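Local atomic coordinates of putative peptide ABC-transport system periplasmic peptide-binding protein (Campylobacter jejuni, PDB entry 4OET), a protein that probably captures a solute such as a peptide or metal ion in the periplasm for uptake by an ABC transporter. Residues A[8-13]-A[195-200]; A[180-185]-A[488-493]; A[291-296]-A[443-448]. All coordinates share one frame; numbering follows the deposited sequence.

Contact 1 of 3, residues A[8-13]-A[195-200]; sequences IIAVEN and KHIFDP
The carbonyl oxygen of Lys195 takes two donors from strand 6-11: the amide N of Val11 at 2.8 Å and the alpha C-H of Ala10, whose CA lies 3.2 Å away. This is a parallel beta pair, in which strand 6-11 joins strand 191-196 within a mixed sheet. Lys195 N reaches back to Ile9 O at 2.7 Å, and Ile197 N gives to Val11 O, so three backbone N-H...O hydrogen bonds join the two segments. Ala10 and Lys195 share one face of the sheet, Val11 and His196 the other. The Ala10 methyl meets CD1 of Ile197, the residue just past the bridges, whose side chain also packs on helix 200-208. The Lys195 chain runs out extended and ends in a salt bridge to Glu206 of that helix.

Beyond the strand end, aromatic groups gather round the Glu12 carbonyl. His196 keeps CG anti to its own N (chi1 172°), which carries the imidazole forward until its edge faces Glu12 O, 2.9 Å from NE2. Phe198 also turns an edge to this oxygen, with CD2 3.3 Å away. The Glu12 carboxylate is held mainly by His481, through OE1. Asn13 then leads off the strand, its side chain about 10 Å from that of Asn31, a magnesium-binding residue. One water donates to Phe198 O at 2.8 Å and only weakly to Glu12 OE2, and it sits over the centre of one face of the Phe198 ring.

Contact 2 of 3, residues A[180-185]-A[488-493]; sequences EHFYLD and NVYEWS
Phe182 drives the edge of its ring at the face of Tyr490, with CE2 poised over the centre of the tyrosine ring, 4.0 Å above its plane. The result is a T-shaped (edge-to-face) stack, the ring centroids 5.3 Å apart and the planes inclined at 67°. The Tyr490 ring is brought out to meet the loop by a chi1 of 64°, which sets CG between the backbone N and the carbonyl carbon. Leu184 adds a methyl near the phenol end, CD1 lying 3.9 Å from Tyr490 OH, while its backbone N lies over the centre of the Phe182 ring, so the loop curls across a face of the ring it presents.

At the margin Asp185 OD2 and Glu491 OE2 come within 4.3 Å, and these like charges may raise the proton affinity of one carboxylate. Glu491 OE1, through its anti lone pair, accepts a nearly straight bond (172°) from Asn488 ND2, and Asn488 OD1 in turn accepts from Trp492 NE1 at 2.8 Å. These bonds brace the 3-10 turn that carries Tyr490.

The contact lies at the surface, where the loop between strands 173-178 and 191-196 meets the C-terminal tail. Farther along that loop, Lys188 pairs with the backbone of Tyr490 and Thr189 binds Trp492 O, while Val489 and Trp492 turn inward to pack on strand 6-11.

Contact 3 of 3, residues A[291-296]-A[443-448]; sequences WANSKN and DFIDAL
The loop 291-296 passes alongside helix 434-450 without joining it by any backbone bond, its closest approach in alpha carbons being Ser294 CA to Ile445 CA at 7.4 Å. Ile445 is the side chain that makes most of the contact. Its CG1 stands anti to its carbonyl carbon (chi1 -70°), and with chi2 at 157° the chain extends to bring CD1 within 3.7 Å of Ser294 N and 3.9 Å of Ala292 O, while the other branch, CG2, lies 4.0 Å from Ser294 OG. A hydrophobic tip thus rests on a largely polar stretch of backbone.

Beside this apolar contact a water accepts a hydrogen bond from Ser294 OG at 2.8 Å and donates to Asn296 O. It also lies beside Asp446 OD1, but the separation there is too short to be trusted. The Asp446 carboxylate has a firmer partner in Lys442, one turn back on the helix.

Within the loop, Asn293 OD1 accepts a hydrogen bond from Lys295 N at 3.2 Å from well above its carbonyl plane, and also binds His285. The bond to Lys295 defines an Asx turn, and the contact is plain packing of such a turned loop on a helix, away from the magnesium-binding Asn31.

How the contacts relate
Contact 1, partly buried, rests on backbone hydrogen bonds within a sheet, whereas contact 2 lies at the surface and relies on aromatic side chains. Contact 3, again partly buried, sets an aliphatic branch against a loop with a water at its margin. Contacts 1 and 2 belong to one neighbourhood: Ile9 CD1 packs 3.5 Å from Trp492 CZ3 and 3.6 Å from Val489 CG2, and their segments alternate along the chain. Strand 191-196, paired in contact 1, follows the loop used in contact 2. Contact 3 is remote, across the chain's centre from contact 1, with nearest atoms about 24 Å apart.

Contact 1 of 3, residues A[8-13]-A[195-200]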
loop_
_atom_site.group_PDB
_atom_site.type_symbol
_atom_site.label_atom_id
_atom_site.label_comp_id
_atom_site.label_asym_id
_atom_site.label_seq_id
_atom_site.Cartn_x
_atom_site.Cartn_y
_atom_site.Cartn_z
ATOM N N ILE A 8 15.112 17.204 8.594
ATOM C CA ILE A 8 14.164 16.629 9.545
ATOM C C ILE A 8 12.794 16.400 8.905
ATOM O O ILE A 8 12.134 17.336 8.441
ATOM C CB ILE A 8 13.987 17.499 10.810
ATOM C CG1 ILE A 8 15.328 17.737 11.510
ATOM C CG2 ILE A 8 13.035 16.827 11.783
ATOM C CD1 ILE A 8 15.252 18.785 12.600
ATOM N N ILE A 9 12.385 15.135 8.886
ATOM C CA ILE A 9 11.151 14.712 8.243
ATOM C C ILE A 9 10.247 14.024 9.250
ATOM O O ILE A 9 10.689 13.149 9.994
ATOM C CB ILE A 9 11.423 13.745 7.078
ATOM C CG1 ILE A 9 12.401 14.380 6.081
ATOM C CG2 ILE A 9 10.112 13.352 6.390
ATOM C CD1 ILE A 9 12.806 13.460 4.961
ATOM N N ALA A 10 8.990 14.455 9.299
ATOM C CA ALA A 10 8.009 13.832 10.177
ATOM C C ALA A 10 7.313 12.684 9.470
ATOM O O ALA A 10 6.950 12.801 8.296
ATOM C CB ALA A 10 6.986 14.858 10.647
ATOM N N VAL A 11 7.124 11.573 10.179
ATOM C CA VAL A 11 6.271 10.496 9.675
ATOM C C VAL A 11 5.207 10.163 10.718
ATOM O O VAL A 11 5.402 10.401 11.915
ATOM C CB VAL A 11 7.075 9.221 9.337
ATOM C CG1 VAL A 11 8.137 9.516 8.282
ATOM C CG2 VAL A 11 7.705 8.641 10.588
ATOM N N GLU A 12 4.068 9.651 10.256
ATOM C CA GLU A 12 2.945 9.364 11.144
ATOM C C GLU A 12 3.236 8.163 12.054
ATOM O O GLU A 12 2.774 8.115 13.194
ATOM C CB GLU A 12 1.652 9.137 10.345
ATOM C CG GLU A 12 1.538 7.788 9.652
ATOM C CD GLU A 12 0.142 7.512 9.107
ATOM O OE1 GLU A 12 -0.071 6.397 8.582
ATOM O OE2 GLU A 12 -0.742 8.396 9.197
ATOM N N ASN A 13 4.007 7.200 11.559
ATOM C CA ASN A 13 4.154 5.932 12.266
ATOM C C ASN A 13 5.563 5.681 12.784
ATOM O O ASN A 13 6.534 6.153 12.206
ATOM C CB ASN A 13 3.775 4.780 11.332
ATOM C CG ASN A 13 4.556 4.816 10.018
ATOM O OD1 ASN A 13 4.708 5.871 9.390
ATOM N ND2 ASN A 13 5.084 3.661 9.615
ATOM N N LYS A 195 11.230 12.061 12.434
ATOM C CA LYS A 195 10.490 12.375 13.641
ATOM C C LYS A 195 9.115 11.705 13.612
ATOM O O LYS A 195 8.393 11.793 12.618
ATOM C CB LYS A 195 10.362 13.895 13.772
ATOM C CG LYS A 195 10.116 14.417 15.166
ATOM C CD LYS A 195 10.376 15.916 15.199
ATOM C CE LYS A 195 10.168 16.513 16.580
ATOM N NZ LYS A 195 10.543 17.959 16.591
ATOM N N HIS A 196 8.759 11.021 14.691
ATOM C CA HIS A 196 7.441 10.412 14.765
ATOM C C HIS A 196 6.407 11.432 15.220
ATOM O O HIS A 196 6.425 11.871 16.370
ATOM C CB HIS A 196 7.418 9.210 15.711
ATOM C CG HIS A 196 6.039 8.678 15.956
ATOM N ND1 HIS A 196 5.527 8.487 17.222
ATOM C CD2 HIS A 196 5.054 8.328 15.095
ATOM C CE1 HIS A 196 4.292 8.026 17.130
ATOM N NE2 HIS A 196 3.979 7.923 15.850
ATOM N N ILE A 197 5.511 11.816 14.316
ATOM C CA ILE A 197 4.420 12.709 14.692
ATOM C C ILE A 197 3.122 12.160 14.136
ATOM O O ILE A 197 2.872 12.237 12.934
ATOM C CB ILE A 197 4.636 14.163 14.186
ATOM C CG1 ILE A 197 5.982 14.719 14.665
ATOM C CG2 ILE A 197 3.510 15.076 14.674
ATOM C CD1 ILE A 197 6.201 16.190 14.324
ATOM N N PHE A 198 2.298 11.586 15.004
ATOM C CA PHE A 198 1.060 10.988 14.528
ATOM C C PHE A 198 -0.041 12.004 14.285
ATOM O O PHE A 198 -0.815 11.859 13.340
ATOM C CB PHE A 198 0.543 9.920 15.487
ATOM C CG PHE A 198 -0.620 9.149 14.928
ATOM C CD1 PHE A 198 -1.919 9.433 15.338
ATOM C CD2 PHE A 198 -0.421 8.173 13.955
ATOM C CE1 PHE A 198 -3.000 8.736 14.811
ATOM C CE2 PHE A 198 -1.499 7.472 13.420
ATOM C CZ PHE A 198 -2.790 7.755 13.849
ATOM N N ASP A 199 -0.141 13.016 15.134
ATOM C CA ASP A 199 -1.231 13.960 14.964
ATOM C C ASP A 199 -0.941 14.920 13.814
ATOM O O ASP A 199 0.106 15.579 13.786
ATOM C CB ASP A 199 -1.498 14.737 16.247
ATOM C CG ASP A 199 -2.862 15.390 16.239
ATOM O OD1 ASP A 199 -3.848 14.708 16.597
ATOM O OD2 ASP A 199 -2.954 16.572 15.837
ATOM N N PRO A 200 -1.884 15.006 12.859
ATOM C CA PRO A 200 -1.756 15.865 11.680
ATOM C C PRO A 200 -1.609 17.334 12.058
ATOM O O PRO A 200 -0.816 18.037 11.438
ATOM C CB PRO A 200 -3.062 15.619 10.916
ATOM C CG PRO A 200 -3.500 14.262 11.356
ATOM C CD PRO A 200 -3.119 14.204 12.811
HETATM O O HOH W 1 -2.290 10.603 11.324
#

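Contact 2 of 3, residues A[180-185]-A[488-493]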
loop_
_atom_site.group_PDB
_atom_site.type_symbol
_atom_site.label_atom_id
_atom_site.label_comp_id
_atom_site.label_asym_id
_atom_site.label_seq_id
_atom_site.Cartn_x
_atom_site.Cartn_y
_atom_site.Cartn_z
ATOM N N GLU A 180 28.386 7.326 3.258
ATOM C CA GLU A 180 29.356 8.038 2.426
ATOM C C GLU A 180 29.835 7.192 1.252
ATOM O O GLU A 180 30.491 7.697 0.331
ATOM C CB GLU A 180 30.557 8.493 3.265
ATOM C CG GLU A 180 31.444 7.368 3.793
ATOM C CD GLU A 180 30.811 6.567 4.922
ATOM O OE1 GLU A 180 29.729 6.955 5.418
ATOM O OE2 GLU A 180 31.404 5.540 5.315
ATOM N N HIS A 181 29.504 5.905 1.293
ATOM C CA HIS A 181 29.813 5.005 0.194
ATOM C C HIS A 181 28.558 4.448 -0.460
ATOM O O HIS A 181 28.536 3.294 -0.887
ATOM C CB HIS A 181 30.695 3.859 0.677
ATOM C CG HIS A 181 32.055 4.291 1.122
ATOM N ND1 HIS A 181 32.498 4.146 2.419
ATOM C CD2 HIS A 181 33.076 4.858 0.435
ATOM C CE1 HIS A 181 33.733 4.606 2.514
ATOM N NE2 HIS A 181 34.107 5.045 1.326
ATOM N N PHE A 182 27.513 5.262 -0.543
ATOM C CA PHE A 182 26.304 4.845 -1.245
ATOM C C PHE A 182 26.597 4.681 -2.744
ATOM O O PHE A 182 27.192 5.556 -3.379
ATOM C CB PHE A 182 25.162 5.836 -1.014
ATOM C CG PHE A 182 23.822 5.305 -1.416
ATOM C CD1 PHE A 182 23.433 4.019 -1.056
ATOM C CD2 PHE A 182 22.948 6.084 -2.160
ATOM C CE1 PHE A 182 22.199 3.522 -1.433
ATOM C CE2 PHE A 182 21.708 5.594 -2.540
ATOM C CZ PHE A 182 21.334 4.310 -2.177
ATOM N N TYR A 183 26.210 3.525 -3.277
ATOM C CA TYR A 183 26.556 3.088 -4.633
ATOM C C TYR A 183 25.722 3.730 -5.746
ATOM O O TYR A 183 26.147 3.760 -6.899
ATOM C CB TYR A 183 26.434 1.564 -4.715
ATOM C CG TYR A 183 25.055 1.075 -4.339
ATOM C CD1 TYR A 183 24.733 0.798 -3.016
ATOM C CD2 TYR A 183 24.070 0.913 -5.303
ATOM C CE1 TYR A 183 23.470 0.373 -2.665
ATOM C CE2 TYR A 183 22.808 0.487 -4.961
ATOM C CZ TYR A 183 22.516 0.220 -3.641
ATOM O OH TYR A 183 21.263 -0.211 -3.302
ATOM N N LEU A 184 24.511 4.170 -5.420
ATOM C CA LEU A 184 23.617 4.755 -6.421
ATOM C C LEU A 184 24.052 6.163 -6.796
ATOM O O LEU A 184 24.057 6.541 -7.967
ATOM C CB LEU A 184 22.174 4.778 -5.909
ATOM C CG LEU A 184 21.368 3.491 -6.109
ATOM C CD1 LEU A 184 19.898 3.694 -5.756
ATOM C CD2 LEU A 184 21.518 2.973 -7.534
ATOM N N ASP A 185 24.396 6.943 -5.781
ATOM C CA ASP A 185 24.748 8.344 -5.955
ATOM C C ASP A 185 25.355 8.832 -4.661
ATOM O O ASP A 185 25.339 8.121 -3.659
ATOM C CB ASP A 185 23.524 9.189 -6.327
ATOM C CG ASP A 185 23.900 10.529 -6.937
ATOM O OD1 ASP A 185 25.103 10.861 -6.957
ATOM O OD2 ASP A 185 22.994 11.265 -7.381
ATOM N N ASN A 488 13.297 9.366 -2.569
ATOM C CA ASN A 488 14.532 9.919 -3.122
ATOM C C ASN A 488 15.189 10.917 -2.172
ATOM O O ASN A 488 15.899 11.826 -2.610
ATOM C CB ASN A 488 14.268 10.571 -4.492
ATOM C CG ASN A 488 13.609 11.940 -4.389
ATOM O OD1 ASN A 488 12.644 12.137 -3.645
ATOM N ND2 ASN A 488 14.135 12.896 -5.145
ATOM N N VAL A 489 14.989 10.710 -0.870
ATOM C CA VAL A 489 15.488 11.630 0.151
ATOM C C VAL A 489 17.006 11.822 0.093
ATOM O O VAL A 489 17.518 12.892 0.437
ATOM C CB VAL A 489 15.051 11.155 1.562
ATOM C CG1 VAL A 489 16.097 11.447 2.622
ATOM C CG2 VAL A 489 13.739 11.812 1.928
ATOM N N TYR A 490 17.724 10.823 -0.405
ATOM C CA TYR A 490 19.170 10.965 -0.546
ATOM C C TYR A 490 19.561 12.010 -1.600
ATOM O O TYR A 490 20.718 12.420 -1.680
ATOM C CB TYR A 490 19.811 9.612 -0.863
ATOM C CG TYR A 490 19.403 8.986 -2.176
ATOM C CD1 TYR A 490 20.055 9.308 -3.363
ATOM C CD2 TYR A 490 18.378 8.054 -2.225
ATOM C CE1 TYR A 490 19.686 8.723 -4.560
ATOM C CE2 TYR A 490 18.006 7.463 -3.416
ATOM C CZ TYR A 490 18.660 7.801 -4.577
ATOM O OH TYR A 490 18.280 7.212 -5.758
ATOM N N GLU A 491 18.592 12.469 -2.384
ATOM C CA GLU A 491 18.850 13.547 -3.334
ATOM C C GLU A 491 18.369 14.896 -2.796
ATOM O O GLU A 491 18.498 15.912 -3.468
ATOM C CB GLU A 491 18.180 13.266 -4.681
ATOM C CG GLU A 491 18.598 11.965 -5.334
ATOM C CD GLU A 491 17.977 11.785 -6.705
ATOM O OE1 GLU A 491 16.759 12.036 -6.848
ATOM O OE2 GLU A 491 18.706 11.383 -7.639
ATOM N N TRP A 492 17.804 14.901 -1.593
ATOM C CA TRP A 492 17.263 16.124 -1.010
ATOM C C TRP A 492 18.390 16.948 -0.411
ATOM O O TRP A 492 19.238 16.408 0.297
ATOM C CB TRP A 492 16.225 15.817 0.071
ATOM C CG TRP A 492 15.005 15.102 -0.411
ATOM C CD1 TRP A 492 14.842 14.460 -1.607
ATOM C CD2 TRP A 492 13.762 14.957 0.295
ATOM N NE1 TRP A 492 13.580 13.918 -1.682
ATOM C CE2 TRP A 492 12.898 14.211 -0.528
ATOM C CE3 TRP A 492 13.300 15.387 1.543
ATOM C CZ2 TRP A 492 11.595 13.888 -0.146
ATOM C CZ3 TRP A 492 12.003 15.067 1.921
ATOM C CH2 TRP A 492 11.167 14.325 1.079
ATOM N N SER A 493 18.398 18.246 -0.697
ATOM C CA SER A 493 19.447 19.134 -0.204
ATOM C C SER A 493 18.901 20.506 0.190
ATOM O O SER A 493 17.848 20.927 -0.297
ATOM C CB SER A 493 20.538 19.300 -1.259
ATOM O OG SER A 493 20.012 19.913 -2.422
#

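Contact 3 of 3, residues A[291-296]-A[443-448]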
loop_
_atom_site.group_PDB
_atom_site.type_symbol
_atom_site.label_atom_id
_atom_site.label_comp_id
_atom_site.label_asym_id
_atom_site.label_seq_id
_atom_site.Cartn_x
_atom_site.Cartn_y
_atom_site.Cartn_z
ATOM N N TRP A 291 -0.422 -0.012 -14.948
ATOM C CA TRP A 291 -0.428 -0.251 -16.386
ATOM C C TRP A 291 -1.499 -1.277 -16.742
ATOM O O TRP A 291 -1.934 -1.374 -17.892
ATOM C CB TRP A 291 0.945 -0.727 -16.856
ATOM C CG TRP A 291 1.482 -1.866 -16.036
ATOM C CD1 TRP A 291 2.373 -1.779 -15.007
ATOM C CD2 TRP A 291 1.165 -3.261 -16.174
ATOM N NE1 TRP A 291 2.631 -3.028 -14.494
ATOM C CE2 TRP A 291 1.907 -3.955 -15.195
ATOM C CE3 TRP A 291 0.330 -3.988 -17.030
ATOM C CZ2 TRP A 291 1.836 -5.342 -15.046
ATOM C CZ3 TRP A 291 0.260 -5.362 -16.881
ATOM C CH2 TRP A 291 1.008 -6.026 -15.893
ATOM N N ALA A 292 -1.923 -2.045 -15.746
ATOM C CA ALA A 292 -2.895 -3.099 -15.983
ATOM C C ALA A 292 -4.294 -2.535 -16.179
ATOM O O ALA A 292 -5.203 -3.253 -16.601
ATOM C CB ALA A 292 -2.880 -4.092 -14.830
ATOM N N ASN A 293 -4.450 -1.239 -15.920
ATOM C CA ASN A 293 -5.738 -0.568 -16.086
ATOM C C ASN A 293 -6.258 -0.656 -17.521
ATOM O O ASN A 293 -5.599 -0.221 -18.463
ATOM C CB ASN A 293 -5.622 0.896 -15.656
ATOM C CG ASN A 293 -6.968 1.569 -15.507
ATOM O OD1 ASN A 293 -8.015 0.935 -15.648
ATOM N ND2 ASN A 293 -6.946 2.864 -15.209
ATOM N N SER A 294 -7.441 -1.232 -17.679
ATOM C CA SER A 294 -8.046 -1.388 -18.996
ATOM C C SER A 294 -8.383 -0.040 -19.617
ATOM O O SER A 294 -8.387 0.098 -20.841
ATOM C CB SER A 294 -9.310 -2.242 -18.904
ATOM O OG SER A 294 -10.300 -1.593 -18.123
ATOM N N LYS A 295 -8.723 0.927 -18.766
ATOM C CA LYS A 295 -9.123 2.274 -19.183
ATOM C C LYS A 295 -10.361 2.278 -20.094
ATOM O O LYS A 295 -10.690 3.290 -20.719
ATOM C CB LYS A 295 -7.956 2.980 -19.877
ATOM C CG LYS A 295 -6.834 3.391 -18.931
ATOM C CD LYS A 295 -5.663 4.013 -19.683
ATOM C CE LYS A 295 -4.845 4.926 -18.781
ATOM N NZ LYS A 295 -4.021 4.167 -17.800
ATOM N N ASN A 296 -11.042 1.139 -20.160
ATOM C CA ASN A 296 -12.277 1.015 -20.917
ATOM C C ASN A 296 -13.185 0.083 -20.148
ATOM O O ASN A 296 -13.414 -1.054 -20.554
ATOM C CB ASN A 296 -12.053 0.497 -22.339
ATOM C CG ASN A 296 -13.320 0.578 -23.191
ATOM O OD1 ASN A 296 -14.283 1.263 -22.829
ATOM N ND2 ASN A 296 -13.329 -0.129 -24.316
ATOM N N ASP A 443 -10.214 -8.460 -18.009
ATOM C CA ASP A 443 -11.257 -9.419 -17.658
ATOM C C ASP A 443 -11.572 -9.334 -16.169
ATOM O O ASP A 443 -12.735 -9.381 -15.767
ATOM C CB ASP A 443 -10.838 -10.840 -18.012
ATOM C CG ASP A 443 -10.796 -11.081 -19.505
ATOM O OD1 ASP A 443 -11.432 -10.302 -20.252
ATOM O OD2 ASP A 443 -10.130 -12.058 -19.920
ATOM N N PHE A 444 -10.529 -9.137 -15.365
ATOM C CA PHE A 444 -10.676 -8.983 -13.920
ATOM C C PHE A 444 -11.510 -7.751 -13.595
ATOM O O PHE A 444 -12.491 -7.824 -12.849
ATOM C CB PHE A 444 -9.290 -8.885 -13.268
ATOM C CG PHE A 444 -9.300 -8.387 -11.838
ATOM C CD1 PHE A 444 -9.957 -9.093 -10.841
ATOM C CD2 PHE A 444 -8.598 -7.244 -11.487
ATOM C CE1 PHE A 444 -9.939 -8.649 -9.521
ATOM C CE2 PHE A 444 -8.578 -6.798 -10.174
ATOM C CZ PHE A 444 -9.248 -7.494 -9.189
ATOM N N ILE A 445 -11.126 -6.628 -14.190
ATOM C CA ILE A 445 -11.834 -5.379 -13.979
ATOM C C ILE A 445 -13.287 -5.486 -14.449
ATOM O O ILE A 445 -14.206 -5.042 -13.754
ATOM C CB ILE A 445 -11.106 -4.215 -14.692
ATOM C CG1 ILE A 445 -9.778 -3.920 -13.981
ATOM C CG2 ILE A 445 -11.958 -2.969 -14.713
ATOM C CD1 ILE A 445 -8.745 -3.217 -14.856
ATOM N N ASP A 446 -13.498 -6.096 -15.610
ATOM C CA ASP A 446 -14.848 -6.265 -16.132
ATOM C C ASP A 446 -15.666 -7.145 -15.196
ATOM O O ASP A 446 -16.838 -6.858 -14.929
ATOM C CB ASP A 446 -14.823 -6.872 -17.538
ATOM C CG ASP A 446 -14.348 -5.880 -18.595
ATOM O OD1 ASP A 446 -14.425 -4.659 -18.340
ATOM O OD2 ASP A 446 -13.899 -6.326 -19.677
ATOM N N ALA A 447 -15.038 -8.200 -14.682
ATOM C CA ALA A 447 -15.715 -9.128 -13.776
ATOM C C ALA A 447 -16.101 -8.445 -12.471
ATOM O O ALA A 447 -17.157 -8.743 -11.903
ATOM C CB ALA A 447 -14.842 -10.340 -13.498
ATOM N N LEU A 448 -15.249 -7.533 -12.001
ATOM C CA LEU A 448 -15.548 -6.789 -10.780
ATOM C C LEU A 448 -16.763 -5.903 -10.975
ATOM O O LEU A 448 -17.613 -5.813 -10.091
ATOM C CB LEU A 448 -14.365 -5.934 -10.334
ATOM C CG LEU A 448 -13.142 -6.648 -9.753
ATOM C CD1 LEU A 448 -12.072 -5.622 -9.427
ATOM C CD2 LEU A 448 -13.502 -7.453 -8.521
HETATM O O HOH W 2 -12.543 -3.207 -18.745
#